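Local coordinates for solute Binding Protein, BlMnBP1 in complex with mannotriose (Bifidobacterium, PDB 6FUV) that binds beta-manno-oligosaccharides such as mannotriose and probably delivers them to an ABC transporter for uptake, at residues I205-K210 with D374-I379; A128-T133 with S332-N337. All blocks are in the same frame, centred on the assembly; numbering follows the deposited sequence.

Interaction 1 of 2, residues I205-K210 with D374-I379; sequences IMPHDK and DLFADI
Pro207 is pressed unusually hard against Ile379, whose CD1 lies 3.5 Å from Pro207 CB and equally near Pro207 CA, tighter than ordinary van der Waals contact between carbons. In this two-lobed periplasmic-binding-protein fold, a short 3-10 turn that follows helix 201-205 packs against the first turn of helix 375-383. No hydrogen bond crosses between the two segments; the join is apolar, and Pro207 is its centre. The proline meets three helix residues, reaching Leu375 and Ile379 through CB, while its CD approaches the edge of the Phe376 ring. Leu375 contributes CG, 4.0 Å from Pro207 CB, and sends its CD2 methyl on to the imidazole of His208, with CE1 of that ring 3.9 Å from it. The neighbouring NE2 of His208 bears on the same methyl and is also hydrogen-bonded to Glu372 OE1, just ahead of the helix. Phe376 has CG anti to its backbone N (chi1 -173°), which carries the ring across to Met206. There the sulfur makes a Met-aromatic contact at the ring edge, with SD 5.5 Å from the Phe376 centroid and 88° off the ring normal. Helix 409-426 backs both sides: Trp420 NE1 is hydrogen-bonded to the carbonyl O of Met206, and the Trp420 ring sits edge-to-face with Phe376 and also touches Ile379. The bend in the Met206 chain at chi3 (58°) swings its methyl round beside the same aromatic carbon that the sulfur approaches, leaving Met206 CE 4.0 Å from Phe376 CE2.

Interaction 2 of 2, residues A128-T133 with S332-N337; sequences ATDGQT and SGYSKN
With chi1 at 172°, Tyr334 extends its ring away from its own backbone N and toward Thr129 and Asp130, while Asp130, at chi1 56°, holds its carboxylate between its own N and carbonyl carbon. The two groups meet with OD2 of Asp130 at the edge of the tyrosine ring, 3.6 Å from Tyr334 CE1; carboxylate and ring planes lie 29° apart. One water joins the segments, bonded at 2.7 Å to Thr129 OG1 and at 2.8 Å to Tyr334 OH. Next along the turn, Ser335 packs closely, its CB 3.5 Å from Asp130 CB. Asp130 OD1 is gripped twice, by Asn304 ND2 and by Gln132 NE2, the latter bond nearly straight and arriving from above the carboxylate plane. Gln132 touches the bound mannose, so Asp130 probably acts from the second shell, steadying Gln132. Ser332 OG accepts from Tyr334 N in an ST turn at the start of the weakly bonded helical turn 334-337. That turn follows helix 315-330, whose Met328 touches Tyr334, and it packs against the break in strand 123-132 at Thr129 and Asp130, a strand itself paired antiparallel with strand 298-309.

Interaction 2 is the more central of the two, its centre about 12 Å from the centre of the chain, against about 21 Å for that of interaction 1, and all its touching residues are buried. Interaction 1 is only partly buried, with an exposed histidine at its margin. They share no helix or strand: 205-210 and 374-379 bring together a turn and a helix start, whereas 128-133 and 332-337 set an irregular part of a sheet strand against a helical turn. The outer contact is a hydrophobic join well away from the sugar; the inner one, beside the mannose site, joins its segments through a bridging water and close van der Waals touches. Their centres lie about 30 Å apart.

Interaction 1 of 2, residues I205-K210 with D374-I379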
loop_
_atom_site.group_PDB
_atom_site.type_symbol
_atom_site.label_atom_id
_atom_site.label_comp_id
_atom_site.label_asym_id
_atom_site.label_seq_id
_atom_site.Cartn_x
_atom_site.Cartn_y
_atom_site.Cartn_z
ATOM N N ILE A 205 -13.914 5.080 14.321
ATOM C CA ILE A 205 -14.984 4.154 14.622
ATOM C C ILE A 205 -14.428 2.826 15.103
ATOM O O ILE A 205 -14.858 2.303 16.132
ATOM C CB ILE A 205 -15.891 3.959 13.392
ATOM C CG1 ILE A 205 -16.517 5.277 12.979
ATOM C CG2 ILE A 205 -16.922 2.903 13.728
ATOM C CD1 ILE A 205 -17.649 5.155 12.024
ATOM N N MET A 206 -13.519 2.227 14.336
ATOM C CA MET A 206 -12.974 0.913 14.684
ATOM C C MET A 206 -12.405 0.839 16.094
ATOM O O MET A 206 -12.706 -0.130 16.806
ATOM C CB MET A 206 -11.918 0.525 13.645
ATOM C CG MET A 206 -12.485 -0.001 12.339
ATOM S SD MET A 206 -11.311 -0.824 11.291
ATOM C CE MET A 206 -10.701 -2.133 12.324
ATOM N N PRO A 207 -11.619 1.801 16.582
ATOM C CA PRO A 207 -11.154 1.715 17.976
ATOM C C PRO A 207 -12.265 1.903 19.014
ATOM O O PRO A 207 -12.015 1.761 20.208
ATOM C CB PRO A 207 -10.097 2.816 18.039
ATOM C CG PRO A 207 -10.591 3.850 17.040
ATOM C CD PRO A 207 -11.168 3.033 15.907
ATOM N N HIS A 208 -13.503 2.146 18.614
ATOM C CA HIS A 208 -14.616 2.298 19.550
ATOM C C HIS A 208 -15.754 1.333 19.217
ATOM O O HIS A 208 -16.918 1.597 19.494
ATOM C CB HIS A 208 -15.158 3.720 19.542
ATOM C CG HIS A 208 -14.199 4.743 20.024
ATOM N ND1 HIS A 208 -13.946 4.952 21.359
ATOM C CD2 HIS A 208 -13.485 5.670 19.354
ATOM C CE1 HIS A 208 -13.111 5.963 21.490
ATOM N NE2 HIS A 208 -12.793 6.402 20.286
ATOM N N ASP A 209 -15.424 0.221 18.576
ATOM C CA ASP A 209 -16.389 -0.712 18.013
ATOM C C ASP A 209 -15.886 -2.119 18.304
ATOM O O ASP A 209 -14.741 -2.455 18.004
ATOM C CB ASP A 209 -16.541 -0.460 16.513
ATOM C CG ASP A 209 -17.499 -1.391 15.855
ATOM O OD1 ASP A 209 -18.089 -2.266 16.557
ATOM O OD2 ASP A 209 -17.642 -1.242 14.613
ATOM N N LYS A 210 -16.707 -2.895 18.988
ATOM C CA LYS A 210 -16.334 -4.254 19.365
ATOM C C LYS A 210 -16.490 -5.253 18.226
ATOM O O LYS A 210 -15.923 -6.357 18.301
ATOM C CB LYS A 210 -17.190 -4.745 20.550
ATOM C CG LYS A 210 -16.962 -4.034 21.846
ATOM C CD LYS A 210 -17.662 -4.754 22.965
ATOM C CE LYS A 210 -16.682 -5.383 23.917
ATOM N NZ LYS A 210 -17.334 -6.295 24.906
ATOM N N ASP A 374 -2.942 6.986 19.621
ATOM C CA ASP A 374 -2.367 5.667 19.796
ATOM C C ASP A 374 -3.416 4.575 19.997
ATOM O O ASP A 374 -3.051 3.403 20.029
ATOM C CB ASP A 374 -1.423 5.676 21.011
ATOM C CG ASP A 374 -0.235 6.566 20.833
ATOM O OD1 ASP A 374 0.497 6.401 19.822
ATOM O OD2 ASP A 374 -0.026 7.433 21.714
ATOM N N LEU A 375 -4.698 4.928 20.150
ATOM C CA LEU A 375 -5.716 3.950 20.531
ATOM C C LEU A 375 -5.842 2.831 19.497
ATOM O O LEU A 375 -5.801 1.645 19.839
ATOM C CB LEU A 375 -7.054 4.654 20.730
ATOM C CG LEU A 375 -8.141 3.826 21.435
ATOM C CD1 LEU A 375 -7.664 3.225 22.773
ATOM C CD2 LEU A 375 -9.403 4.670 21.590
ATOM N N PHE A 376 -5.977 3.178 18.216
ATOM C CA PHE A 376 -6.059 2.126 17.206
ATOM C C PHE A 376 -4.845 1.210 17.265
ATOM O O PHE A 376 -4.985 -0.009 17.233
ATOM C CB PHE A 376 -6.163 2.717 15.808
ATOM C CG PHE A 376 -6.422 1.694 14.726
ATOM C CD1 PHE A 376 -5.403 0.962 14.205
ATOM C CD2 PHE A 376 -7.683 1.499 14.225
ATOM C CE1 PHE A 376 -5.623 0.052 13.197
ATOM C CE2 PHE A 376 -7.913 0.572 13.209
ATOM C CZ PHE A 376 -6.869 -0.156 12.707
ATOM N N ALA A 377 -3.636 1.777 17.316
ATOM C CA ALA A 377 -2.426 0.962 17.245
ATOM C C ALA A 377 -2.340 0.020 18.442
ATOM O O ALA A 377 -1.968 -1.145 18.308
ATOM C CB ALA A 377 -1.196 1.877 17.152
ATOM N N ASP A 378 -2.740 0.490 19.617
ATOM C CA ASP A 378 -2.704 -0.363 20.804
ATOM C C ASP A 378 -3.710 -1.507 20.698
ATOM O O ASP A 378 -3.390 -2.654 21.048
ATOM C CB ASP A 378 -2.998 0.468 22.052
ATOM C CG ASP A 378 -1.829 1.373 22.453
ATOM O OD1 ASP A 378 -0.726 1.232 21.882
ATOM O OD2 ASP A 378 -1.969 2.203 23.367
ATOM N N ILE A 379 -4.922 -1.209 20.224
ATOM C CA ILE A 379 -5.935 -2.248 20.039
ATOM C C ILE A 379 -5.448 -3.278 19.044
ATOM O O ILE A 379 -5.614 -4.486 19.237
ATOM C CB ILE A 379 -7.261 -1.637 19.558
ATOM C CG1 ILE A 379 -7.895 -0.790 20.639
ATOM C CG2 ILE A 379 -8.235 -2.703 19.100
ATOM C CD1 ILE A 379 -8.749 0.290 20.023
#

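Interaction 2 of 2, residues A128-T133 with S332-N337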
loop_
_atom_site.group_PDB
_atom_site.type_symbol
_atom_site.label_atom_id
_atom_site.label_comp_id
_atom_site.label_asym_id
_atom_site.label_seq_id
_atom_site.Cartn_x
_atom_site.Cartn_y
_atom_site.Cartn_z
ATOM N N ALA A 128 5.831 9.868 1.741
ATOM C CA ALA A 128 5.427 8.753 0.906
ATOM C C ALA A 128 6.066 8.904 -0.463
ATOM O O ALA A 128 6.249 10.019 -0.956
ATOM C CB ALA A 128 3.922 8.693 0.796
ATOM N N THR A 129 6.490 7.777 -1.032
ATOM C CA THR A 129 7.047 7.840 -2.373
ATOM C C THR A 129 5.994 8.311 -3.363
ATOM O O THR A 129 6.329 8.943 -4.367
ATOM C CB THR A 129 7.609 6.496 -2.787
ATOM O OG1 THR A 129 6.534 5.584 -2.868
ATOM C CG2 THR A 129 8.666 6.024 -1.810
ATOM N N ASP A 130 4.744 7.913 -3.159
ATOM C CA ASP A 130 3.614 8.469 -3.891
ATOM C C ASP A 130 2.315 8.131 -3.172
ATOM O O ASP A 130 2.316 7.410 -2.169
ATOM C CB ASP A 130 3.573 7.970 -5.323
ATOM C CG ASP A 130 3.536 6.493 -5.447
ATOM O OD1 ASP A 130 2.762 5.844 -4.723
ATOM O OD2 ASP A 130 4.267 5.974 -6.334
ATOM N N GLY A 131 1.222 8.723 -3.675
ATOM C CA GLY A 131 -0.093 8.438 -3.159
ATOM C C GLY A 131 -0.649 7.163 -3.773
ATOM O O GLY A 131 -0.493 6.903 -4.964
ATOM N N GLN A 132 -1.325 6.371 -2.946
ATOM C CA GLN A 132 -1.819 5.083 -3.403
ATOM C C GLN A 132 -3.301 4.925 -3.095
ATOM O O GLN A 132 -3.836 5.485 -2.117
ATOM C CB GLN A 132 -1.019 3.920 -2.780
ATOM C CG GLN A 132 0.283 3.633 -3.521
ATOM C CD GLN A 132 0.079 3.181 -4.950
ATOM O OE1 GLN A 132 -0.696 2.312 -5.215
ATOM N NE2 GLN A 132 0.794 3.782 -5.869
ATOM N N THR A 133 -3.948 4.172 -3.976
ATOM C CA THR A 133 -5.248 3.588 -3.712
ATOM C C THR A 133 -5.129 2.075 -3.860
ATOM O O THR A 133 -4.157 1.557 -4.422
ATOM C CB THR A 133 -6.325 4.075 -4.675
ATOM O OG1 THR A 133 -5.962 3.765 -6.025
ATOM C CG2 THR A 133 -6.542 5.549 -4.582
ATOM N N SER A 332 11.615 13.821 -9.238
ATOM C CA SER A 332 11.974 12.586 -9.922
ATOM C C SER A 332 10.929 12.126 -10.927
ATOM O O SER A 332 11.243 11.404 -11.876
ATOM C CB SER A 332 12.198 11.483 -8.901
ATOM O OG SER A 332 10.981 10.936 -8.415
ATOM N N GLY A 333 9.679 12.491 -10.731
ATOM C CA GLY A 333 8.623 11.922 -11.541
ATOM C C GLY A 333 8.277 10.492 -11.231
ATOM O O GLY A 333 7.518 9.877 -11.958
ATOM N N TYR A 334 8.805 9.950 -10.152
ATOM C CA TYR A 334 8.608 8.545 -9.818
ATOM C C TYR A 334 7.131 8.181 -9.694
ATOM O O TYR A 334 6.684 7.160 -10.214
ATOM C CB TYR A 334 9.360 8.257 -8.522
ATOM C CG TYR A 334 9.123 6.873 -7.901
ATOM C CD1 TYR A 334 7.994 6.600 -7.171
ATOM C CD2 TYR A 334 10.051 5.855 -8.044
ATOM C CE1 TYR A 334 7.766 5.351 -6.603
ATOM C CE2 TYR A 334 9.838 4.578 -7.480
ATOM C CZ TYR A 334 8.697 4.335 -6.751
ATOM O OH TYR A 334 8.488 3.114 -6.155
ATOM N N SER A 335 6.357 9.006 -9.018
ATOM C CA SER A 335 4.922 8.761 -8.925
ATOM C C SER A 335 4.257 8.594 -10.286
ATOM O O SER A 335 3.339 7.784 -10.448
ATOM C CB SER A 335 4.299 9.893 -8.146
ATOM O OG SER A 335 4.365 11.079 -8.846
ATOM N N LYS A 336 4.745 9.283 -11.281
ATOM C CA LYS A 336 4.122 9.265 -12.597
ATOM C C LYS A 336 4.470 8.034 -13.413
ATOM O O LYS A 336 3.774 7.721 -14.376
ATOM C CB LYS A 336 4.559 10.513 -13.380
ATOM C CG LYS A 336 4.174 11.825 -12.733
ATOM C CD LYS A 336 4.472 13.038 -13.597
ATOM C CE LYS A 336 4.145 14.325 -12.818
ATOM N NZ LYS A 336 4.691 15.573 -13.408
ATOM N N ASN A 337 5.527 7.327 -13.065
ATOM C CA ASN A 337 5.875 6.096 -13.754
ATOM C C ASN A 337 5.480 4.843 -12.993
ATOM O O ASN A 337 5.414 3.769 -13.579
ATOM C CB ASN A 337 7.388 6.038 -13.995
ATOM C CG ASN A 337 7.908 7.184 -14.812
ATOM O OD1 ASN A 337 7.344 7.523 -15.856
ATOM N ND2 ASN A 337 8.988 7.798 -14.346
HETATM O O HOH W 1 7.292 3.156 -3.635
#